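Local coordinates for protein ATP-dependent RNA helicase HrpB (Escherichia coli, PDB 6EUD) that hydrolyses ATP to ADP and phosphate as a bacterial DEAH/RHA-type RNA helicase that binds single-stranded RNA, at residues G52-L57 / L122-E127. Sequence-based numbering, arbitrary orientation.
Sequences GKIILL and LVILDE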
loop_
_atom_site.group_PDB
_atom_site.type_symbol
_atom_site.label_atom_id
_atom_site.label_comp_id
_atom_site.label_asym_id
_atom_site.label_seq_id
_atom_site.Cartn_x
_atom_site.Cartn_y
_atom_site.Cartn_z
ATOM N N GLY A 52 39.093 -2.090 1.894
ATOM C CA GLY A 52 38.659 -1.723 0.560
ATOM C C GLY A 52 37.866 -0.433 0.466
ATOM O O GLY A 52 38.242 0.588 1.048
ATOM N N LYS A 53 36.763 -0.494 -0.278
ATOM C CA LYS A 53 35.925 0.665 -0.566
ATOM C C LYS A 53 34.827 0.852 0.480
ATOM O O LYS A 53 34.453 -0.093 1.169
ATOM C CB LYS A 53 35.303 0.522 -1.953
ATOM C CG LYS A 53 35.776 1.563 -2.946
ATOM C CD LYS A 53 35.972 0.911 -4.300
ATOM C CE LYS A 53 36.148 1.942 -5.411
ATOM N NZ LYS A 53 37.043 3.049 -4.999
ATOM N N ILE A 54 34.330 2.079 0.606
ATOM C CA ILE A 54 33.195 2.383 1.478
ATOM C C ILE A 54 32.119 3.114 0.695
ATOM O O ILE A 54 32.411 4.092 0.007
ATOM C CB ILE A 54 33.597 3.258 2.674
ATOM C CG1 ILE A 54 34.749 2.624 3.452
ATOM C CG2 ILE A 54 32.391 3.514 3.571
ATOM C CD1 ILE A 54 35.279 3.504 4.567
ATOM N N ILE A 55 30.879 2.643 0.791
ATOM C CA ILE A 55 29.773 3.298 0.101
ATOM C C ILE A 55 28.913 4.079 1.088
ATOM O O ILE A 55 28.562 3.567 2.159
ATOM C CB ILE A 55 28.882 2.300 -0.646
ATOM C CG1 ILE A 55 29.716 1.324 -1.483
ATOM C CG2 ILE A 55 27.902 3.049 -1.533
ATOM C CD1 ILE A 55 30.416 1.955 -2.656
ATOM N N LEU A 56 28.582 5.317 0.722
ATOM C CA LEU A 56 27.772 6.183 1.569
ATOM C C LEU A 56 26.492 6.603 0.859
ATOM O O LEU A 56 26.519 7.496 -0.003
ATOM C CB LEU A 56 28.566 7.420 1.983
ATOM C CG LEU A 56 27.847 8.420 2.887
ATOM C CD1 LEU A 56 27.430 7.754 4.190
ATOM C CD2 LEU A 56 28.730 9.621 3.155
ATOM N N LEU A 57 25.380 5.954 1.228
ATOM C CA LEU A 57 24.061 6.248 0.657
ATOM C C LEU A 57 23.470 7.499 1.275
ATOM O O LEU A 57 23.451 7.637 2.496
ATOM C CB LEU A 57 23.090 5.077 0.861
ATOM C CG LEU A 57 21.641 5.332 0.400
ATOM C CD1 LEU A 57 21.589 5.551 -1.103
ATOM C CD2 LEU A 57 20.689 4.203 0.803
ATOM N N LEU A 122 32.814 -1.897 3.574
ATOM C CA LEU A 122 31.865 -1.249 4.467
ATOM C C LEU A 122 30.865 -0.399 3.704
ATOM O O LEU A 122 31.231 0.397 2.841
ATOM C CB LEU A 122 32.596 -0.390 5.495
ATOM C CG LEU A 122 31.729 0.665 6.187
ATOM C CD1 LEU A 122 30.664 0.035 7.086
ATOM C CD2 LEU A 122 32.607 1.642 6.961
ATOM N N VAL A 123 29.594 -0.579 4.022
ATOM C CA VAL A 123 28.556 0.277 3.469
ATOM C C VAL A 123 27.911 1.090 4.593
ATOM O O VAL A 123 27.631 0.555 5.672
ATOM C CB VAL A 123 27.490 -0.541 2.706
ATOM C CG1 VAL A 123 26.477 0.378 2.069
ATOM C CG2 VAL A 123 28.153 -1.406 1.631
ATOM N N ILE A 124 27.708 2.383 4.339
ATOM C CA ILE A 124 27.083 3.280 5.303
ATOM C C ILE A 124 25.745 3.825 4.797
ATOM O O ILE A 124 25.686 4.460 3.741
ATOM C CB ILE A 124 27.998 4.464 5.635
ATOM C CG1 ILE A 124 29.403 3.966 5.992
ATOM C CG2 ILE A 124 27.395 5.306 6.758
ATOM C CD1 ILE A 124 30.394 5.074 6.231
ATOM N N LEU A 125 24.681 3.569 5.559
ATOM C CA LEU A 125 23.346 4.064 5.246
ATOM C C LEU A 125 23.033 5.294 6.090
ATOM O O LEU A 125 22.703 5.181 7.274
ATOM C CB LEU A 125 22.292 2.982 5.485
ATOM C CG LEU A 125 22.482 1.640 4.777
ATOM C CD1 LEU A 125 21.365 0.695 5.144
ATOM C CD2 LEU A 125 22.535 1.847 3.286
ATOM N N ASP A 126 23.124 6.467 5.474
ATOM C CA ASP A 126 22.994 7.711 6.209
ATOM C C ASP A 126 21.542 8.195 6.257
ATOM O O ASP A 126 20.733 7.815 5.421
ATOM C CB ASP A 126 23.909 8.773 5.588
ATOM C CG ASP A 126 24.204 9.910 6.535
ATOM O OD1 ASP A 126 24.485 11.021 6.049
ATOM O OD2 ASP A 126 24.145 9.699 7.767
ATOM N N GLU A 127 21.235 9.035 7.245
ATOM C CA GLU A 127 19.890 9.564 7.471
ATOM C C GLU A 127 18.852 8.446 7.484
ATOM O O GLU A 127 17.784 8.575 6.901
ATOM C CB GLU A 127 19.541 10.613 6.412
ATOM C CG GLU A 127 20.651 11.636 6.182
ATOM C CD GLU A 127 20.980 12.466 7.423
ATOM O OE1 GLU A 127 20.061 12.771 8.211
ATOM O OE2 GLU A 127 22.166 12.813 7.615
#
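I124 packs across from L56 and against I54, on one face of two parallel strands. Its CB lies 3.6 Å from L56 CD1 and as near to I55 O. A chi1 of -50° puts CG1 beside the backbone N and CG2 anti to it. CG2 meets L56 CD1 at 3.5 Å. CG1 passes I55 O and I54 CG2, and its CD1 tip touches I54 CG2 at 3.7 Å. Replacing I124 by alanine removes both branches and would probably leave L56 CD1 and I54 CG2 short of packing, with a gap beside them. L122 continues this face, its CD2 lying against CG2 and CD1 of I54. On the opposite face I55 CB meets V123 CG1, and CD2 of L57 reaches CD2 of L125 at 3.9 Å.

Backbone bonds alternate between the strands. I124 N donates to I55 O at 2.6 Å, almost straight (N-H...O 170°), and L57 N donates to I124 O at 2.9 Å. The last bond, D126 N to L57 O at 3.2 Å, ties the start of the DEFH box, the helicase Walker B motif (motif II), to the neighbouring strand. D126 OD1 hydrogen-bonds S37 OG, and E127 OE2 forms a salt bridge with K36 NZ; both partners belong to the predicted ATP site.

The pair is central in the helicase's P-loop NTPase sheet. Strand 99-102 flanks 53-57, strand 154-159 flanks 120-125, and helix 133-145 covers the face of V123, L125 and L57.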